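Local structure of cytokinin riboside 5'-monophosphate phosphoribohydrolase (Corynebacterium glutamicum, 5WQ3) at residues V90-K95 with A165-P170; M158-S163 with L179-C184; V197-E202 with D236-F241. The protein is a LOG-like protein of the SLOG clan with a Rossmann-like alpha/beta fold, built round a parallel sheet and present as six chains in the assembly. All blocks are in the same frame, centred on the assembly; numbering follows the deposited sequence.

Contact 1 (V90-K95 with A165-P170); sequences VELGEK and AFVCLP
Leu92 of helix 84-98 meets Val167 of strand 166-168 tip to tip. The methyl CD2 of Leu92 lies 3.7 Å from CG1 of Val167. A second, looser approach brings the same CD2 to 4.5 Å from CD2 of Leu169, the next residue whose side chain faces the helix. One leucine methyl thus serves two residues. The contact is apolar helix-on-sheet packing in the buried hydrophobic core of a Rossmann-like alpha/beta domain.

Torsions explain the reach. CG of Leu92 stands anti to the backbone N (chi1 179°), and CD2 continues the extended line away from CA. Val167 answers with CG1, also anti to its own N. The backbones stay well apart, with CA of Leu92 9.4 Å from CA of Val167, so side chains alone bridge helix and sheet.

Val73 of strand 70-74 touches both Leu92 and Leu169. Ile242 of helix 235-246 packs on Val167, and Lys95 forms a salt bridge with Asp236 of that helix. Strand 166-168 runs between strands 70-74 and 196-199. Helices 84-98 and 235-246 lie side by side on this face, while Cys168 points to the other face, toward helix 173-188.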
loop_
_atom_site.group_PDB
_atom_site.type_symbol
_atom_site.label_atom_id
_atom_site.label_comp_id
_atom_site.label_asym_id
_atom_site.label_seq_id
_atom_site.Cartn_x
_atom_site.Cartn_y
_atom_site.Cartn_z
ATOM N N VAL C 90 -50.646 27.857 24.613
ATOM C CA VAL C 90 -50.324 27.621 26.039
ATOM C C VAL C 90 -51.394 28.247 26.973
ATOM O O VAL C 90 -51.885 27.588 27.921
ATOM C CB VAL C 90 -48.904 28.111 26.401
ATOM C CG1 VAL C 90 -48.676 28.176 27.910
ATOM C CG2 VAL C 90 -47.853 27.215 25.733
ATOM N N GLU C 91 -51.736 29.504 26.688
ATOM C CA GLU C 91 -52.738 30.269 27.399
ATOM C C GLU C 91 -54.120 29.618 27.282
ATOM O O GLU C 91 -54.862 29.568 28.249
ATOM C CB GLU C 91 -52.809 31.716 26.850
ATOM C CG GLU C 91 -51.617 32.587 27.252
ATOM C CD GLU C 91 -51.811 34.072 26.937
ATOM O OE1 GLU C 91 -52.535 34.422 25.966
ATOM O OE2 GLU C 91 -51.246 34.903 27.673
ATOM N N LEU C 92 -54.450 29.108 26.105
ATOM C CA LEU C 92 -55.689 28.367 25.910
ATOM C C LEU C 92 -55.756 27.133 26.821
ATOM O O LEU C 92 -56.793 26.850 27.465
ATOM C CB LEU C 92 -55.808 27.947 24.463
ATOM C CG LEU C 92 -57.057 27.147 24.147
ATOM C CD1 LEU C 92 -58.296 27.946 24.440
ATOM C CD2 LEU C 92 -57.031 26.713 22.690
ATOM N N GLY C 93 -54.662 26.425 26.916
ATOM C CA GLY C 93 -54.676 25.220 27.756
ATOM C C GLY C 93 -54.874 25.612 29.200
ATOM O O GLY C 93 -55.656 24.991 29.942
ATOM N N GLU C 94 -54.162 26.652 29.607
ATOM C CA GLU C 94 -54.302 27.189 30.974
ATOM C C GLU C 94 -55.762 27.601 31.284
ATOM O O GLU C 94 -56.306 27.237 32.326
ATOM C CB GLU C 94 -53.363 28.375 31.168
ATOM C CG GLU C 94 -53.235 28.832 32.621
ATOM C CD GLU C 94 -54.238 29.914 33.012
ATOM O OE1 GLU C 94 -55.074 29.667 33.935
ATOM O OE2 GLU C 94 -54.174 31.016 32.392
ATOM N N LYS C 95 -56.401 28.344 30.382
ATOM C CA LYS C 95 -57.769 28.849 30.593
ATOM C C LYS C 95 -58.804 27.747 30.526
ATOM O O LYS C 95 -59.813 27.805 31.200
ATOM C CB LYS C 95 -58.085 29.865 29.496
ATOM C CG LYS C 95 -57.252 31.160 29.623
ATOM C CD LYS C 95 -57.422 32.062 28.427
ATOM C CE LYS C 95 -56.531 33.317 28.454
ATOM N NZ LYS C 95 -56.808 34.120 29.654
ATOM N N ALA C 165 -66.073 19.387 22.830
ATOM C CA ALA C 165 -65.855 20.641 22.097
ATOM C C ALA C 165 -64.545 20.466 21.377
ATOM O O ALA C 165 -63.704 19.699 21.816
ATOM C CB ALA C 165 -65.769 21.836 23.064
ATOM N N PHE C 166 -64.405 21.131 20.220
ATOM C CA PHE C 166 -63.189 21.164 19.438
ATOM C C PHE C 166 -62.794 22.654 19.277
ATOM O O PHE C 166 -63.614 23.480 18.875
ATOM C CB PHE C 166 -63.383 20.642 18.003
ATOM C CG PHE C 166 -63.188 19.137 17.796
ATOM C CD1 PHE C 166 -63.080 18.262 18.845
ATOM C CD2 PHE C 166 -63.213 18.610 16.487
ATOM C CE1 PHE C 166 -62.955 16.892 18.612
ATOM C CE2 PHE C 166 -63.096 17.250 16.244
ATOM C CZ PHE C 166 -62.968 16.373 17.331
ATOM N N VAL C 167 -61.537 22.936 19.551
ATOM C CA VAL C 167 -60.899 24.211 19.239
ATOM C C VAL C 167 -59.738 23.999 18.282
ATOM O O VAL C 167 -58.861 23.216 18.511
ATOM C CB VAL C 167 -60.331 24.866 20.493
ATOM C CG1 VAL C 167 -59.649 26.201 20.145
ATOM C CG2 VAL C 167 -61.434 25.077 21.481
ATOM N N CYS C 168 -59.739 24.724 17.173
ATOM C CA CYS C 168 -58.676 24.559 16.176
ATOM C C CYS C 168 -57.832 25.796 16.129
ATOM O O CYS C 168 -58.292 26.834 15.647
ATOM C CB CYS C 168 -59.300 24.326 14.807
ATOM S SG CYS C 168 -60.261 22.787 14.663
ATOM N N LEU C 169 -56.624 25.692 16.676
ATOM C CA LEU C 169 -55.562 26.631 16.376
ATOM C C LEU C 169 -55.187 26.504 14.893
ATOM O O LEU C 169 -55.615 25.552 14.163
ATOM C CB LEU C 169 -54.367 26.448 17.300
ATOM C CG LEU C 169 -54.551 26.587 18.835
ATOM C CD1 LEU C 169 -53.479 25.943 19.675
ATOM C CD2 LEU C 169 -54.596 28.061 19.214
ATOM N N PRO C 170 -54.455 27.505 14.390
ATOM C CA PRO C 170 -54.048 27.406 13.009
ATOM C C PRO C 170 -53.313 26.106 12.717
ATOM O O PRO C 170 -52.544 25.611 13.551
ATOM C CB PRO C 170 -53.106 28.612 12.839
ATOM C CG PRO C 170 -53.677 29.619 13.775
ATOM C CD PRO C 170 -54.029 28.790 14.990
#

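Contact 2 (M158-S163 with L179-C184); sequences MFLKYS and LFEVLC
Leu160 and Glu181 cross obliquely between two helices. The methyl CD1 of Leu160 comes to 3.9 Å from OE2 of Glu181. This is a van der Waals contact of a methyl with a carboxylate oxygen. The glutamate reaches it with an extended chain, CG anti to the backbone N (chi1 -171°). The strongest polar partner of Glu181 is Lys156, one turn before Leu160 on the same helix, which forms a salt bridge with OE1. The Glu181 side chain thus reaches from helix 173-188 to helix 152-162, with OE2 beside the leucine methyl and OE1 held by the lysine. A 1,2-ethanediol molecule, probably from the crystallisation liquor, lies about 3 Å from the Glu181 side chain.

The second branch of Leu160 turns to Val182. In the leucine, CG lies opposite the carbonyl carbon (chi1 -72°). CD1 carries the chain onward to the glutamate, and CD2 branches off to the valine. CD2 of Leu160 is 4.5 Å from CB of Val182, a loose apolar approach. Leu160 thus divides its two methyls between neighbouring residues of helix 173-188.

Beyond these side chains, Ser163 OG donates a hydrogen bond of 2.6 Å to Phe159 O, in the carbonyl plane. It ties Ser163 back to the carbonyl of Phe159, four residues earlier. Ser163 OG also bonds to Thr72 OG1 of strand 70-74.

The two helices follow each other in the chain with strand 166-168 between them. They pack side chain to side chain on one face of the parallel sheet, as in an alpha/beta fold of this family. Phe159 and Leu160 rest on Phe166 of that strand, so their helix packs against the sheet. Val182 packs on Ile196 of strand 196-199, while Met158 and Tyr162 lean on helix 46-64.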
loop_
_atom_site.group_PDB
_atom_site.type_symbol
_atom_site.label_atom_id
_atom_site.label_comp_id
_atom_site.label_asym_id
_atom_site.label_seq_id
_atom_site.Cartn_x
_atom_site.Cartn_y
_atom_site.Cartn_z
ATOM N N MET C 158 -61.838 8.558 19.246
ATOM C CA MET C 158 -61.649 8.862 20.648
ATOM C C MET C 158 -61.849 10.355 20.866
ATOM O O MET C 158 -62.410 10.737 21.886
ATOM C CB MET C 158 -60.267 8.482 21.112
ATOM C CG MET C 158 -59.839 7.015 21.005
ATOM S SD MET C 158 -61.019 5.919 21.677
ATOM C CE MET C 158 -60.650 4.417 20.740
ATOM N N PHE C 159 -61.454 11.197 19.908
ATOM C CA PHE C 159 -61.661 12.669 20.075
ATOM C C PHE C 159 -63.133 13.044 20.163
ATOM O O PHE C 159 -63.509 13.886 20.998
ATOM C CB PHE C 159 -61.007 13.464 18.953
ATOM C CG PHE C 159 -59.498 13.360 18.893
ATOM C CD1 PHE C 159 -58.722 13.598 19.979
ATOM C CD2 PHE C 159 -58.868 13.037 17.706
ATOM C CE1 PHE C 159 -57.340 13.542 19.902
ATOM C CE2 PHE C 159 -57.461 12.991 17.614
ATOM C CZ PHE C 159 -56.698 13.224 18.724
ATOM N N LEU C 160 -63.984 12.392 19.348
ATOM C CA LEU C 160 -65.387 12.679 19.311
ATOM C C LEU C 160 -66.104 12.061 20.489
ATOM O O LEU C 160 -67.051 12.627 21.003
ATOM C CB LEU C 160 -66.044 12.174 18.015
ATOM C CG LEU C 160 -65.685 12.980 16.754
ATOM C CD1 LEU C 160 -66.045 12.207 15.476
ATOM C CD2 LEU C 160 -66.384 14.347 16.829
ATOM N N LYS C 161 -65.686 10.876 20.890
ATOM C CA LYS C 161 -66.405 10.165 21.959
ATOM C C LYS C 161 -66.088 10.733 23.372
ATOM O O LYS C 161 -66.958 10.699 24.227
ATOM C CB LYS C 161 -66.049 8.645 21.931
ATOM C CG LYS C 161 -66.981 7.791 22.795
ATOM C CD LYS C 161 -66.654 6.308 22.669
ATOM C CE LYS C 161 -67.593 5.479 23.531
ATOM N NZ LYS C 161 -67.134 4.071 23.617
ATOM N N TYR C 162 -64.868 11.204 23.635
ATOM C CA TYR C 162 -64.437 11.585 24.973
ATOM C C TYR C 162 -64.066 13.013 25.182
ATOM O O TYR C 162 -63.476 13.321 26.166
ATOM C CB TYR C 162 -63.266 10.706 25.397
ATOM C CG TYR C 162 -63.655 9.249 25.400
ATOM C CD1 TYR C 162 -64.497 8.759 26.366
ATOM C CD2 TYR C 162 -63.218 8.373 24.368
ATOM C CE1 TYR C 162 -64.912 7.414 26.359
ATOM C CE2 TYR C 162 -63.618 7.041 24.347
ATOM C CZ TYR C 162 -64.453 6.575 25.351
ATOM O OH TYR C 162 -64.818 5.267 25.364
ATOM N N SER C 163 -64.423 13.889 24.252
ATOM C CA SER C 163 -64.417 15.326 24.464
ATOM C C SER C 163 -65.772 15.895 23.985
ATOM O O SER C 163 -66.530 15.206 23.346
ATOM C CB SER C 163 -63.231 15.954 23.769
ATOM O OG SER C 163 -63.509 16.117 22.408
ATOM N N LEU C 179 -61.487 19.266 11.600
ATOM C CA LEU C 179 -62.515 20.289 11.550
ATOM C C LEU C 179 -63.701 19.925 10.751
ATOM O O LEU C 179 -64.842 20.107 11.203
ATOM C CB LEU C 179 -61.915 21.624 10.999
ATOM C CG LEU C 179 -62.932 22.739 10.875
ATOM C CD1 LEU C 179 -63.595 23.123 12.186
ATOM C CD2 LEU C 179 -62.306 23.994 10.228
ATOM N N PHE C 180 -63.486 19.437 9.507
ATOM C CA PHE C 180 -64.600 19.107 8.657
ATOM C C PHE C 180 -65.309 17.829 9.105
ATOM O O PHE C 180 -66.498 17.743 8.976
ATOM C CB PHE C 180 -64.259 19.132 7.205
ATOM C CG PHE C 180 -64.019 20.530 6.699
ATOM C CD1 PHE C 180 -65.056 21.405 6.625
ATOM C CD2 PHE C 180 -62.774 20.942 6.343
ATOM C CE1 PHE C 180 -64.891 22.707 6.224
ATOM C CE2 PHE C 180 -62.566 22.278 5.901
ATOM C CZ PHE C 180 -63.643 23.132 5.852
ATOM N N GLU C 181 -64.603 16.958 9.781
ATOM C CA GLU C 181 -65.287 15.825 10.410
ATOM C C GLU C 181 -66.216 16.246 11.532
ATOM O O GLU C 181 -67.346 15.818 11.569
ATOM C CB GLU C 181 -64.226 14.942 10.923
ATOM C CG GLU C 181 -64.600 13.602 11.429
ATOM C CD GLU C 181 -63.290 12.887 11.718
ATOM O OE1 GLU C 181 -62.370 12.952 10.834
ATOM O OE2 GLU C 181 -63.158 12.369 12.846
ATOM N N VAL C 182 -65.774 17.122 12.434
ATOM C CA VAL C 182 -66.678 17.518 13.508
ATOM C C VAL C 182 -67.850 18.304 12.919
ATOM O O VAL C 182 -68.978 18.165 13.340
ATOM C CB VAL C 182 -66.000 18.246 14.680
ATOM C CG1 VAL C 182 -65.181 19.462 14.231
ATOM C CG2 VAL C 182 -67.041 18.680 15.696
ATOM N N LEU C 183 -67.567 19.160 11.952
ATOM C CA LEU C 183 -68.618 19.925 11.326
ATOM C C LEU C 183 -69.697 18.994 10.723
ATOM O O LEU C 183 -70.866 19.262 10.913
ATOM C CB LEU C 183 -68.067 20.862 10.258
ATOM C CG LEU C 183 -67.563 22.171 10.820
ATOM C CD1 LEU C 183 -66.788 22.898 9.743
ATOM C CD2 LEU C 183 -68.712 23.036 11.323
ATOM N N CYS C 184 -69.284 17.930 10.050
ATOM C CA CYS C 184 -70.226 16.944 9.498
ATOM C C CYS C 184 -70.952 16.102 10.588
ATOM O O CYS C 184 -72.081 15.672 10.383
ATOM C CB CYS C 184 -69.497 16.047 8.482
ATOM S SG CYS C 184 -70.517 14.760 7.725
#

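Contact 3 (V197-E202 with D236-F241); sequences VLIGTE and DQAVKF. With PGE (triethylene glycol), chain M.
Apolar packing joins Val197 and Ile199 of one strand to Ala238 and Phe241 of a helix. The small methyl of Ala238 receives both strand residues. Its CB is 3.9 Å from CD1 of Ile199 and 4.0 Å from CG1 of Val197. The other branch of Val197 is turned to the phenyl ring, with CG2 3.9 Å from CD2 of Phe241. The valine meets that ring at an oblique slant, and the two side chains pass alongside one another, pointing opposite ways. With CG1 opposite the backbone N (chi1 -175°), Val197 puts one methyl on the alanine and the other by the ring. The alanine allows a close approach, with the CA atoms of Val197 and Ala238 6.6 Å apart.

Polar contacts lie at the margin. Gln237 NE2 donates a hydrogen bond to O3 of triethylene glycol, 3.1 Å long with an N-H...O angle of 155°. The amide oxygen OE1 is engaged by Thr232 OG1, which helps fix the rotation of the amide. Thr201 OG1 bonds to Asp233. The glycol, which probably came from the crystallisation liquor, also makes a van der Waals contact, with its O4 3.6 Å from CG2 of Thr201.

In the backbone, Gly200 occupies the N-cap position of helix 201-216. Its phi and psi are both positive, a conformation that glycine takes easily.

The strand and helix segments run antiparallel, at 172°, with their axes 9.6 Å apart. Helix 201-216 leads on from strand 196-199 toward its parallel neighbour 230-232, and helix 235-246 then runs back along the sheet, antiparallel to its strands. This alternation of parallel strands and covering helices is characteristic of a Rossmann-like fold.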
loop_
_atom_site.group_PDB
_atom_site.type_symbol
_atom_site.label_atom_id
_atom_site.label_comp_id
_atom_site.label_asym_id
_atom_site.label_seq_id
_atom_site.Cartn_x
_atom_site.Cartn_y
_atom_site.Cartn_z
ATOM N N VAL C 197 -64.624 25.976 17.800
ATOM C CA VAL C 197 -64.025 27.320 17.802
ATOM C C VAL C 197 -62.774 27.354 16.969
ATOM O O VAL C 197 -61.961 26.397 17.039
ATOM C CB VAL C 197 -63.620 27.768 19.213
ATOM C CG1 VAL C 197 -63.111 29.219 19.167
ATOM C CG2 VAL C 197 -64.789 27.638 20.152
ATOM N N LEU C 198 -62.631 28.418 16.136
ATOM C CA LEU C 198 -61.388 28.604 15.376
ATOM C C LEU C 198 -60.660 29.819 15.962
ATOM O O LEU C 198 -61.269 30.862 16.107
ATOM C CB LEU C 198 -61.628 28.769 13.820
ATOM C CG LEU C 198 -62.654 27.815 13.093
ATOM C CD1 LEU C 198 -62.775 28.121 11.630
ATOM C CD2 LEU C 198 -62.317 26.338 13.224
ATOM N N ILE C 199 -59.378 29.688 16.247
ATOM C CA ILE C 199 -58.552 30.753 16.781
ATOM C C ILE C 199 -57.620 31.309 15.730
ATOM O O ILE C 199 -56.845 30.596 15.200
ATOM C CB ILE C 199 -57.682 30.257 17.925
ATOM C CG1 ILE C 199 -58.513 29.558 18.987
ATOM C CG2 ILE C 199 -56.814 31.366 18.466
ATOM C CD1 ILE C 199 -59.344 30.421 19.866
ATOM N N GLY C 200 -57.680 32.612 15.496
ATOM C CA GLY C 200 -56.863 33.247 14.508
ATOM C C GLY C 200 -57.773 33.752 13.418
ATOM O O GLY C 200 -58.128 33.042 12.501
ATOM N N THR C 201 -58.165 35.006 13.534
ATOM C CA THR C 201 -59.203 35.516 12.674
ATOM C C THR C 201 -58.626 35.716 11.295
ATOM O O THR C 201 -59.268 35.490 10.325
ATOM C CB THR C 201 -59.770 36.858 13.147
ATOM O OG1 THR C 201 -58.698 37.718 13.517
ATOM C CG2 THR C 201 -60.738 36.681 14.254
ATOM N N GLU C 202 -57.404 36.196 11.251
ATOM C CA GLU C 202 -56.750 36.472 9.998
ATOM C C GLU C 202 -56.394 35.176 9.303
ATOM O O GLU C 202 -56.547 35.063 8.132
ATOM C CB GLU C 202 -55.506 37.302 10.221
ATOM C CG GLU C 202 -55.738 38.779 10.055
ATOM C CD GLU C 202 -54.553 39.617 10.478
ATOM O OE1 GLU C 202 -53.432 39.350 10.031
ATOM O OE2 GLU C 202 -54.748 40.552 11.259
ATOM N N ASP C 236 -60.314 34.167 26.131
ATOM C CA ASP C 236 -61.373 34.125 27.131
ATOM C C ASP C 236 -62.751 34.036 26.509
ATOM O O ASP C 236 -63.639 33.372 27.008
ATOM C CB ASP C 236 -61.321 35.355 27.998
ATOM C CG ASP C 236 -60.155 35.368 28.884
ATOM O OD1 ASP C 236 -59.848 34.352 29.557
ATOM O OD2 ASP C 236 -59.533 36.426 28.918
ATOM N N GLN C 237 -62.968 34.751 25.410
ATOM C CA GLN C 237 -64.206 34.570 24.694
ATOM C C GLN C 237 -64.380 33.145 24.189
ATOM O O GLN C 237 -65.530 32.693 24.102
ATOM C CB GLN C 237 -64.276 35.459 23.462
ATOM C CG GLN C 237 -65.574 35.414 22.715
ATOM C CD GLN C 237 -65.521 36.261 21.441
ATOM O OE1 GLN C 237 -64.439 36.612 20.977
ATOM N NE2 GLN C 237 -66.673 36.583 20.888
ATOM N N ALA C 238 -63.300 32.523 23.707
ATOM C CA ALA C 238 -63.385 31.142 23.198
ATOM C C ALA C 238 -63.896 30.261 24.287
ATOM O O ALA C 238 -64.811 29.444 24.079
ATOM C CB ALA C 238 -62.012 30.632 22.768
ATOM N N VAL C 239 -63.313 30.427 25.472
ATOM C CA VAL C 239 -63.584 29.445 26.561
ATOM C C VAL C 239 -65.007 29.694 27.084
ATOM O O VAL C 239 -65.794 28.772 27.331
ATOM C CB VAL C 239 -62.503 29.602 27.627
ATOM C CG1 VAL C 239 -62.844 28.897 28.918
ATOM C CG2 VAL C 239 -61.179 29.199 27.046
ATOM N N LYS C 240 -65.364 30.959 27.218
ATOM C CA LYS C 240 -66.746 31.344 27.513
ATOM C C LYS C 240 -67.785 30.862 26.514
ATOM O O LYS C 240 -68.875 30.521 26.922
ATOM C CB LYS C 240 -66.873 32.900 27.644
ATOM C CG LYS C 240 -68.184 33.326 28.283
ATOM C CD LYS C 240 -68.360 34.871 28.302
ATOM C CE LYS C 240 -69.478 35.281 29.283
ATOM N NZ LYS C 240 -70.810 34.841 28.809
ATOM N N PHE C 241 -67.472 30.829 25.216
ATOM C CA PHE C 241 -68.387 30.293 24.237
ATOM C C PHE C 241 -68.655 28.802 24.571
ATOM O O PHE C 241 -69.737 28.337 24.542
ATOM C CB PHE C 241 -67.742 30.418 22.900
ATOM C CG PHE C 241 -68.592 29.973 21.757
ATOM C CD1 PHE C 241 -69.538 30.816 21.192
ATOM C CD2 PHE C 241 -68.390 28.700 21.201
ATOM C CE1 PHE C 241 -70.297 30.406 20.089
ATOM C CE2 PHE C 241 -69.111 28.295 20.126
ATOM C CZ PHE C 241 -70.069 29.145 19.540
HETATM O O4 PGE M . -63.996 37.654 15.452
HETATM C C6 PGE M . -64.519 37.504 16.768
HETATM C C5 PGE M . -66.035 37.481 16.649
HETATM O O3 PGE M . -66.605 37.486 17.954
#

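Contacts 1 and 3 use strands 166-168 and 196-199, which are neighbours in the parallel sheet; contact 2 joins the helices that precede and follow strand 166-168. Contacts 1 and 3 have centres about 8 Å apart and lie on one face, under helices 84-98 and 235-246. Contact 2 lies on the other face, its centre about 15 Å from that of contact 1 and 18 Å from that of contact 3. Main-chain pairing joins the strands, with Cys168 N 2.8 Å from Val197 O. Along the chain, contacts 1 and 2 alternate their segments, while contact 3 opens after both. Together they record how helices pack on both faces of the sheet to make a three-layer alpha/beta domain.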